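Local atomic coordinates of cystathionine beta-lyases/cystathionine gamma-synthases (PDB entry 5X5H), a protein that probably catalyses the pyridoxal-phosphate-dependent formation of L,L-cystathionine and succinate from O-succinyl-L-homoserine and L-cysteine, a step of methionine biosynthesis. Residues A[136-150]-A[165-179]. Sequence-based numbering, arbitrary orientation.
Sequences VKAAIKDNTKLIWVE and VAKLTEGTNAKLVVD. With PLP (pyridoxal-5'-phosphate), chain B.
Trp148 and Val177 pair on parallel strands 144-150 and 175-179 of a beta-alpha-beta unit in the central sheet of the PLP-binding domain. Five backbone hydrogen bonds join the strands, from Lys175 N to Lys145 O (2.9 Å) through to Asp179 N to Val149 O. On one face the indole of Trp148, its CG anti to the backbone N (chi1 -171°), reaches across so that Trp148 CZ3 lies 3.4 Å from Val177 CG1. Val177 CG2 meets Leu146 CD1 at 3.5 Å, and helix 82-93 packs over these residues. On the other face Leu176 CD1 presses on Val149 CG2 (3.6 Å), while Ile147 meets Val165 and Thr169. Leu168 wedges tightly against Val136, Ile140 CD1 and Lys137, whose chain crosses it and leads away. The solvent-facing turns are looser: a water bridges Lys145 O and exposed Asn173 O. At the cofactor end a second water, in the indole plane, accepts from Trp148 NE1 and donates to Glu150 OE2 and Asp179 OD2, 4.0 Å apart, probably easing their repulsion. Tyr107 N is hydrogen-bonded to Glu150 OE2, Thr181 OG1 to Asp179 OD1. Asp179 OD2, 2.7 Å from PLP N1, is consistent with the usual stabilisation of a protonated pyridine nitrogen in fold-type I PLP enzymes.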
ATOM      1  N   VAL A 136     -17.954 -41.221  11.649  1.00 18.39           N
ATOM      2  CA  VAL A 136     -18.340 -40.400  10.462  1.00 18.34           C
ATOM      3  C   VAL A 136     -19.369 -41.208   9.612  1.00 17.91           C
ATOM      4  O   VAL A 136     -20.415 -40.651   9.241  1.00 18.97           O
ATOM      5  CB  VAL A 136     -17.103 -40.004   9.637  1.00 18.66           C
ATOM      6  CG1 VAL A 136     -17.465 -39.170   8.417  1.00 19.76           C
ATOM      7  CG2 VAL A 136     -16.176 -39.217  10.511  1.00 19.38           C
ATOM      8  N   LYS A 137     -19.047 -42.457   9.292  1.00 18.14           N
ATOM      9  CA  LYS A 137     -19.892 -43.296   8.470  1.00 19.08           C
ATOM     10  C   LYS A 137     -21.294 -43.332   9.080  1.00 20.66           C
ATOM     11  O   LYS A 137     -22.322 -43.170   8.346  1.00 21.58           O
ATOM     12  CB  LYS A 137     -19.316 -44.670   8.328  1.00 20.12           C
ATOM     13  CG  LYS A 137     -20.174 -45.505   7.408  1.00 22.79           C
ATOM     14  CD  LYS A 137     -19.468 -46.842   7.226  1.00 29.51           C
ATOM     15  CE  LYS A 137     -20.321 -47.717   6.337  1.00 37.75           C
ATOM     16  NZ  LYS A 137     -19.677 -49.045   6.339  1.00 44.70           N
ATOM     17  N   ALA A 138     -21.404 -43.458  10.387  1.00 20.44           N
ATOM     18  CA  ALA A 138     -22.734 -43.600  11.009  1.00 21.50           C
ATOM     19  C   ALA A 138     -23.567 -42.369  10.978  1.00 21.93           C
ATOM     20  O   ALA A 138     -24.787 -42.394  11.068  1.00 24.44           O
ATOM     21  CB  ALA A 138     -22.636 -44.114  12.483  1.00 20.17           C
ATOM     22  N   ALA A 139     -22.912 -41.191  10.900  1.00 17.10           N
ATOM     23  CA  ALA A 139     -23.585 -39.972  10.932  1.00 17.08           C
ATOM     24  C   ALA A 139     -24.114 -39.444   9.568  1.00 15.72           C
ATOM     25  O   ALA A 139     -24.883 -38.475   9.591  1.00 18.43           O
ATOM     26  CB  ALA A 139     -22.653 -38.935  11.509  1.00 20.32           C
ATOM     27  N   ILE A 140     -23.645 -40.060   8.517  1.00 17.32           N
ATOM     28  CA  ILE A 140     -24.084 -39.704   7.137  1.00 15.92           C
ATOM     29  C   ILE A 140     -25.534 -40.162   6.938  1.00 20.70           C
ATOM     30  O   ILE A 140     -25.807 -41.374   7.248  1.00 23.69           O
ATOM     31  CB  ILE A 140     -23.196 -40.318   6.101  1.00 17.61           C
ATOM     32  CG1 ILE A 140     -21.720 -39.839   6.232  1.00 19.18           C
ATOM     33  CG2 ILE A 140     -23.738 -40.080   4.680  1.00 20.39           C
ATOM     34  CD1 ILE A 140     -20.738 -40.537   5.372  1.00 21.17           C
ATOM     35  N   LYS A 141     -26.404 -39.234   6.589  1.00 17.91           N
ATOM     36  CA  LYS A 141     -27.836 -39.461   6.293  1.00 21.35           C
ATOM     37  C   LYS A 141     -28.096 -39.172   4.801  1.00 20.69           C
ATOM     38  O   LYS A 141     -27.207 -38.756   4.064  1.00 19.28           O
ATOM     39  CB  LYS A 141     -28.675 -38.521   7.149  1.00 22.18           C
ATOM     40  CG  LYS A 141     -28.375 -38.536   8.649  1.00 25.87           C
ATOM     41  CD  LYS A 141     -29.401 -37.812   9.425  1.00 26.19           C
ATOM     42  CE  LYS A 141     -29.407 -36.332   9.135  1.00 25.54           C
ATOM     43  NZ  LYS A 141     -30.484 -35.603   9.799  1.00 28.57           N
ATOM     44  N   ASP A 142     -29.312 -39.429   4.372  1.00 20.61           N
ATOM     45  CA  ASP A 142     -29.637 -39.273   2.970  1.00 22.74           C
ATOM     46  C   ASP A 142     -29.580 -37.814   2.541  1.00 21.18           C
ATOM     47  O   ASP A 142     -29.210 -37.568   1.399  1.00 21.50           O
ATOM     48  CB  ASP A 142     -31.055 -39.774   2.799  1.00 27.99           C
ATOM     49  CG  ASP A 142     -31.127 -41.290   2.719  1.00 33.04           C
ATOM     50  OD1 ASP A 142     -30.103 -41.992   2.619  1.00 35.43           O
ATOM     51  OD2 ASP A 142     -32.260 -41.785   2.740  1.00 44.95           O
ATOM     52  N   ASN A 143     -29.761 -36.929   3.483  1.00 17.88           N
ATOM     53  CA  ASN A 143     -29.678 -35.483   3.244  1.00 18.69           C
ATOM     54  C   ASN A 143     -28.275 -34.853   3.518  1.00 16.60           C
ATOM     55  O   ASN A 143     -28.168 -33.637   3.431  1.00 17.43           O
ATOM     56  CB  ASN A 143     -30.767 -34.684   3.855  1.00 17.97           C
ATOM     57  CG  ASN A 143     -30.783 -34.649   5.356  1.00 16.72           C
ATOM     58  OD1 ASN A 143     -30.331 -35.693   5.963  1.00 21.31           O
ATOM     59  ND2 ASN A 143     -31.248 -33.570   6.012  1.00 17.96           N
ATOM     60  N   THR A 144     -27.308 -35.664   3.872  1.00 17.36           N
ATOM     61  CA  THR A 144     -25.921 -35.143   4.169  1.00 15.86           C
ATOM     62  C   THR A 144     -25.369 -34.703   2.869  1.00 15.00           C
ATOM     63  O   THR A 144     -25.156 -35.495   1.984  1.00 18.91           O
ATOM     64  CB  THR A 144     -25.064 -36.197   4.789  1.00 16.62           C
ATOM     65  OG1 THR A 144     -25.703 -36.604   6.041  1.00 15.61           O
ATOM     66  CG2 THR A 144     -23.647 -35.572   5.163  1.00 17.02           C
ATOM     67  N   LYS A 145     -24.983 -33.399   2.794  1.00 14.29           N
ATOM     68  CA  LYS A 145     -24.293 -32.849   1.606  1.00 14.96           C
ATOM     69  C   LYS A 145     -22.859 -32.484   1.833  1.00 14.14           C
ATOM     70  O   LYS A 145     -22.098 -32.331   0.895  1.00 14.38           O
ATOM     71  CB  LYS A 145     -25.072 -31.602   1.133  1.00 15.46           C
ATOM     72  CG  LYS A 145     -26.500 -31.857   0.751  1.00 19.44           C
ATOM     73  CD  LYS A 145     -26.573 -32.784  -0.452  1.00 23.96           C
ATOM     74  CE  LYS A 145     -27.934 -32.640  -1.104  1.00 30.69           C
ATOM     75  NZ  LYS A 145     -28.809 -33.318  -0.235  1.00 31.06           N
ATOM     76  N   LEU A 146     -22.415 -32.487   3.093  1.00 14.23           N
ATOM     77  CA  LEU A 146     -21.079 -31.961   3.434  1.00 14.13           C
ATOM     78  C   LEU A 146     -20.541 -32.704   4.629  1.00 13.83           C
ATOM     79  O   LEU A 146     -21.218 -32.768   5.679  1.00 14.78           O
ATOM     80  CB  LEU A 146     -21.242 -30.470   3.738  1.00 16.13           C
ATOM     81  CG  LEU A 146     -19.941 -29.717   4.034  1.00 17.71           C
ATOM     82  CD1 LEU A 146     -18.870 -29.843   2.986  1.00 17.49           C
ATOM     83  CD2 LEU A 146     -20.353 -28.239   4.269  1.00 19.70           C
ATOM     84  N   ILE A 147     -19.330 -33.149   4.506  1.00 12.72           N
ATOM     85  CA  ILE A 147     -18.497 -33.592   5.674  1.00 13.51           C
ATOM     86  C   ILE A 147     -17.337 -32.569   5.758  1.00 13.61           C
ATOM     87  O   ILE A 147     -16.589 -32.418   4.761  1.00 13.23           O
ATOM     88  CB  ILE A 147     -17.965 -34.999   5.470  1.00 13.39           C
ATOM     89  CG1 ILE A 147     -19.149 -35.977   5.182  1.00 16.80           C
ATOM     90  CG2 ILE A 147     -17.132 -35.478   6.683  1.00 14.61           C
ATOM     91  CD1 ILE A 147     -18.668 -37.360   4.841  1.00 19.54           C
ATOM     92  N   TRP A 148     -17.239 -31.883   6.874  1.00 13.99           N
ATOM     93  CA  TRP A 148     -16.265 -30.825   7.100  1.00 13.02           C
ATOM     94  C   TRP A 148     -15.155 -31.328   8.002  1.00 14.21           C
ATOM     95  O   TRP A 148     -15.447 -31.691   9.174  1.00 14.92           O
ATOM     96  CB  TRP A 148     -16.947 -29.622   7.726  1.00 13.71           C
ATOM     97  CG  TRP A 148     -16.018 -28.440   7.764  1.00 14.70           C
ATOM     98  CD1 TRP A 148     -15.189 -28.051   8.770  1.00 17.25           C
ATOM     99  CD2 TRP A 148     -15.862 -27.511   6.693  1.00 15.10           C
ATOM    100  NE1 TRP A 148     -14.532 -26.884   8.402  1.00 17.64           N
ATOM    101  CE2 TRP A 148     -14.905 -26.584   7.115  1.00 16.72           C
ATOM    102  CE3 TRP A 148     -16.478 -27.363   5.436  1.00 16.96           C
ATOM    103  CZ2 TRP A 148     -14.565 -25.475   6.321  1.00 17.91           C
ATOM    104  CZ3 TRP A 148     -16.099 -26.248   4.613  1.00 18.61           C
ATOM    105  CH2 TRP A 148     -15.167 -25.329   5.104  1.00 17.91           C
ATOM    106  N   VAL A 149     -13.951 -31.417   7.487  1.00 12.85           N
ATOM    107  CA  VAL A 149     -12.839 -31.971   8.237  1.00 13.07           C
ATOM    108  C   VAL A 149     -11.764 -30.887   8.418  1.00 14.26           C
ATOM    109  O   VAL A 149     -11.373 -30.273   7.387  1.00 14.37           O
ATOM    110  CB  VAL A 149     -12.272 -33.213   7.534  1.00 14.83           C
ATOM    111  CG1 VAL A 149     -10.896 -33.604   8.061  1.00 15.37           C
ATOM    112  CG2 VAL A 149     -13.299 -34.396   7.712  1.00 16.48           C
ATOM    113  N   GLU A 150     -11.206 -30.697   9.576  1.00 14.22           N
ATOM    114  CA  GLU A 150      -9.983 -29.955   9.793  1.00 14.18           C
ATOM    115  C   GLU A 150      -8.964 -30.941  10.219  1.00 15.36           C
ATOM    116  O   GLU A 150      -9.223 -31.717  11.155  1.00 17.94           O
ATOM    117  CB  GLU A 150     -10.031 -29.005  10.940  1.00 19.53           C
ATOM    118  CG  GLU A 150     -10.674 -27.797  10.753  1.00 21.05           C
ATOM    119  CD  GLU A 150     -10.668 -26.933  12.002  1.00 20.93           C
ATOM    120  OE1 GLU A 150      -9.789 -26.959  12.896  1.00 19.80           O
ATOM    121  OE2 GLU A 150     -11.556 -26.106  12.040  1.00 22.57           O
ATOM    122  N   VAL A 165     -12.055 -41.074   5.022  1.00 16.50           N
ATOM    123  CA  VAL A 165     -13.254 -40.372   5.032  1.00 15.80           C
ATOM    124  C   VAL A 165     -13.751 -40.060   3.639  1.00 15.79           C
ATOM    125  O   VAL A 165     -14.945 -40.180   3.424  1.00 17.47           O
ATOM    126  CB  VAL A 165     -13.125 -39.073   5.924  1.00 17.41           C
ATOM    127  CG1 VAL A 165     -14.285 -38.165   5.720  1.00 16.79           C
ATOM    128  CG2 VAL A 165     -12.843 -39.456   7.386  1.00 18.38           C
ATOM    129  N   ALA A 166     -12.849 -39.743   2.708  1.00 16.52           N
ATOM    130  CA  ALA A 166     -13.295 -39.546   1.309  1.00 17.30           C
ATOM    131  C   ALA A 166     -13.989 -40.789   0.740  1.00 18.57           C
ATOM    132  O   ALA A 166     -14.997 -40.641   0.062  1.00 18.41           O
ATOM    133  CB  ALA A 166     -12.141 -39.181   0.456  1.00 18.60           C
ATOM    134  N   LYS A 167     -13.415 -41.966   1.009  1.00 20.12           N
ATOM    135  CA  LYS A 167     -14.076 -43.218   0.570  1.00 21.17           C
ATOM    136  C   LYS A 167     -15.509 -43.328   1.043  1.00 23.06           C
ATOM    137  O   LYS A 167     -16.400 -43.884   0.351  1.00 20.01           O
ATOM    138  CB  LYS A 167     -13.315 -44.463   1.032  1.00 25.37           C
ATOM    139  CG  LYS A 167     -11.989 -44.700   0.315  1.00 35.45           C
ATOM    140  CD  LYS A 167     -11.279 -45.991   0.857  1.00 42.22           C
ATOM    141  CE  LYS A 167      -9.796 -46.162   0.505  1.00 47.15           C
ATOM    142  NZ  LYS A 167      -9.539 -45.723  -0.896  1.00 50.84           N
ATOM    143  N   LEU A 168     -15.823 -42.841   2.252  1.00 20.51           N
ATOM    144  CA  LEU A 168     -17.216 -42.827   2.724  1.00 18.63           C
ATOM    145  C   LEU A 168     -18.241 -42.062   1.900  1.00 21.07           C
ATOM    146  O   LEU A 168     -19.448 -42.226   2.026  1.00 22.80           O
ATOM    147  CB  LEU A 168     -17.357 -42.301   4.159  1.00 19.46           C
ATOM    148  CG  LEU A 168     -16.472 -42.994   5.164  1.00 19.16           C
ATOM    149  CD1 LEU A 168     -16.644 -42.343   6.507  1.00 20.60           C
ATOM    150  CD2 LEU A 168     -16.767 -44.510   5.309  1.00 20.11           C
ATOM    151  N   THR A 169     -17.752 -41.082   1.118  1.00 19.10           N
ATOM    152  CA  THR A 169     -18.676 -40.323   0.314  1.00 19.33           C
ATOM    153  C   THR A 169     -19.091 -41.014  -1.005  1.00 19.63           C
ATOM    154  O   THR A 169     -20.066 -40.563  -1.609  1.00 21.60           O
ATOM    155  CB  THR A 169     -18.084 -38.926  -0.083  1.00 19.90           C
ATOM    156  OG1 THR A 169     -17.026 -39.103  -1.021  1.00 18.44           O
ATOM    157  CG2 THR A 169     -17.695 -38.153   1.182  1.00 21.42           C
ATOM    158  N   GLU A 170     -18.423 -42.099  -1.371  1.00 21.74           N
ATOM    159  CA  GLU A 170     -18.834 -42.901  -2.594  1.00 25.58           C
ATOM    160  C   GLU A 170     -20.228 -43.443  -2.379  1.00 24.20           C
ATOM    161  O   GLU A 170     -20.570 -43.925  -1.291  1.00 26.52           O
ATOM    162  CB  GLU A 170     -17.812 -43.988  -2.910  1.00 25.84           C
ATOM    163  CG  GLU A 170     -16.436 -43.408  -3.220  1.00 29.86           C
ATOM    164  CD  GLU A 170     -15.368 -44.464  -3.413  1.00 37.18           C
ATOM    165  OE1 GLU A 170     -14.223 -44.115  -3.737  1.00 46.51           O
ATOM    166  OE2 GLU A 170     -15.673 -45.658  -3.237  1.00 47.56           O
ATOM    167  N   GLY A 171     -21.106 -43.290  -3.387  1.00 29.41           N
ATOM    168  CA  GLY A 171     -22.508 -43.715  -3.314  1.00 28.70           C
ATOM    169  C   GLY A 171     -23.410 -42.784  -2.600  1.00 28.47           C
ATOM    170  O   GLY A 171     -24.520 -43.126  -2.189  1.00 31.26           O
ATOM    171  N   THR A 172     -22.881 -41.575  -2.282  1.00 25.87           N
ATOM    172  CA  THR A 172     -23.622 -40.593  -1.513  1.00 26.16           C
ATOM    173  C   THR A 172     -23.586 -39.301  -2.317  1.00 20.10           C
ATOM    174  O   THR A 172     -22.806 -39.197  -3.241  1.00 25.10           O
ATOM    175  CB  THR A 172     -23.105 -40.315  -0.074  1.00 27.21           C
ATOM    176  OG1 THR A 172     -21.968 -39.431  -0.083  1.00 26.81           O
ATOM    177  CG2 THR A 172     -22.704 -41.597   0.731  1.00 27.04           C
ATOM    178  N   ASN A 173     -24.437 -38.394  -1.905  1.00 26.23           N
ATOM    179  CA  ASN A 173     -24.389 -37.028  -2.360  1.00 26.93           C
ATOM    180  C   ASN A 173     -23.567 -36.118  -1.402  1.00 24.96           C
ATOM    181  O   ASN A 173     -23.770 -34.909  -1.457  1.00 26.15           O
ATOM    182  CB  ASN A 173     -25.821 -36.474  -2.431  1.00 32.44           C
ATOM    183  CG  ASN A 173     -26.660 -37.148  -3.498  1.00 39.54           C
ATOM    184  OD1 ASN A 173     -26.174 -37.540  -4.564  1.00 39.55           O
ATOM    185  ND2 ASN A 173     -27.918 -37.236  -3.235  1.00 35.89           N
ATOM    186  N   ALA A 174     -22.744 -36.672  -0.529  1.00 20.67           N
ATOM    187  CA  ALA A 174     -21.915 -35.851   0.403  1.00 18.92           C
ATOM    188  C   ALA A 174     -20.620 -35.488  -0.299  1.00 18.55           C
ATOM    189  O   ALA A 174     -20.049 -36.282  -0.988  1.00 19.98           O
ATOM    190  CB  ALA A 174     -21.649 -36.554   1.681  1.00 20.73           C
ATOM    191  N   LYS A 175     -20.171 -34.265  -0.057  1.00 16.24           N
ATOM    192  CA  LYS A 175     -18.814 -33.854  -0.439  1.00 17.24           C
ATOM    193  C   LYS A 175     -17.917 -33.701   0.808  1.00 13.53           C
ATOM    194  O   LYS A 175     -18.455 -33.196   1.797  1.00 16.09           O
ATOM    195  CB  LYS A 175     -18.847 -32.558  -1.252  1.00 18.64           C
ATOM    196  CG  LYS A 175     -19.526 -32.753  -2.658  1.00 24.07           C
ATOM    197  CD  LYS A 175     -19.417 -31.442  -3.417  1.00 28.81           C
ATOM    198  CE  LYS A 175     -20.299 -31.438  -4.684  1.00 32.77           C
ATOM    199  NZ  LYS A 175     -20.047 -32.629  -5.467  1.00 39.28           N
ATOM    200  N   LEU A 176     -16.686 -34.074   0.708  1.00 13.32           N
ATOM    201  CA  LEU A 176     -15.679 -33.863   1.735  1.00 12.85           C
ATOM    202  C   LEU A 176     -14.931 -32.560   1.440  1.00 14.10           C
ATOM    203  O   LEU A 176     -14.292 -32.466   0.355  1.00 14.24           O
ATOM    204  CB  LEU A 176     -14.728 -34.992   1.828  1.00 15.10           C
ATOM    205  CG  LEU A 176     -13.508 -34.866   2.705  1.00 15.13           C
ATOM    206  CD1 LEU A 176     -13.908 -34.573   4.162  1.00 14.14           C
ATOM    207  CD2 LEU A 176     -12.548 -36.024   2.518  1.00 15.46           C
ATOM    208  N   VAL A 177     -14.965 -31.664   2.407  1.00 11.49           N
ATOM    209  CA  VAL A 177     -14.149 -30.441   2.361  1.00 12.16           C
ATOM    210  C   VAL A 177     -13.184 -30.521   3.531  1.00 12.75           C
ATOM    211  O   VAL A 177     -13.550 -30.784   4.660  1.00 12.49           O
ATOM    212  CB  VAL A 177     -14.932 -29.179   2.397  1.00 13.01           C
ATOM    213  CG1 VAL A 177     -13.994 -27.934   2.502  1.00 15.21           C
ATOM    214  CG2 VAL A 177     -15.906 -29.131   1.206  1.00 15.09           C
ATOM    215  N   VAL A 178     -11.887 -30.295   3.196  1.00 12.35           N
ATOM    216  CA  VAL A 178     -10.815 -30.232   4.215  1.00 12.02           C
ATOM    217  C   VAL A 178     -10.390 -28.776   4.389  1.00 12.33           C
ATOM    218  O   VAL A 178      -9.985 -28.134   3.390  1.00 12.59           O
ATOM    219  CB  VAL A 178      -9.635 -31.156   3.945  1.00 12.94           C
ATOM    220  CG1 VAL A 178      -8.566 -30.978   4.907  1.00 14.39           C
ATOM    221  CG2 VAL A 178     -10.110 -32.630   3.891  1.00 15.09           C
ATOM    222  N   ASP A 179     -10.430 -28.304   5.611  1.00 10.90           N
ATOM    223  CA  ASP A 179      -9.809 -27.025   6.011  1.00 11.95           C
ATOM    224  C   ASP A 179      -8.348 -27.352   6.294  1.00 12.33           C
ATOM    225  O   ASP A 179      -8.030 -28.015   7.289  1.00 12.50           O
ATOM    226  CB  ASP A 179     -10.557 -26.436   7.157  1.00 12.11           C
ATOM    227  CG  ASP A 179      -9.932 -25.151   7.714  1.00 14.50           C
ATOM    228  OD1 ASP A 179      -8.740 -24.855   7.412  1.00 13.24           O
ATOM    229  OD2 ASP A 179     -10.645 -24.482   8.553  1.00 15.93           O
TER
HETATM  230  N1  PLP B 401      -9.962 -22.256   9.914  1.00 14.06           N
HETATM  231  C2  PLP B 401      -8.967 -22.380  10.766  1.00 13.94           C
HETATM  232  C2A PLP B 401      -8.413 -23.750  10.964  1.00 15.89           C
HETATM  233  C3  PLP B 401      -8.379 -21.275  11.284  1.00 15.46           C
HETATM  234  O3  PLP B 401      -7.315 -21.340  12.155  1.00 19.57           O
HETATM  235  C4  PLP B 401      -8.860 -19.984  11.005  1.00 14.37           C
HETATM  236  C4A PLP B 401      -8.211 -18.804  11.605  1.00 23.97           C
HETATM  237  C5  PLP B 401     -10.034 -19.869  10.223  1.00 12.05           C
HETATM  238  C6  PLP B 401     -10.526 -21.049   9.693  1.00 13.76           C
HETATM  239  C5A PLP B 401     -10.744 -18.547   9.938  1.00 12.61           C
HETATM  240  O4P PLP B 401      -9.974 -17.713   9.009  1.00 13.21           O
HETATM  241  P   PLP B 401     -10.046 -16.132   9.106  1.00 12.35           P
HETATM  242  O1P PLP B 401      -9.597 -15.742  10.501  1.00 13.29           O
HETATM  243  O2P PLP B 401      -9.100 -15.778   7.976  1.00 11.62           O
HETATM  244  O3P PLP B 401     -11.483 -15.708   8.796  1.00 11.73           O
HETATM  245  O   HOH W   1     -22.921 -32.222  -1.813  1.00 19.81           O
HETATM  246  O   HOH W   2     -12.831 -25.115   9.966  1.00 18.06           O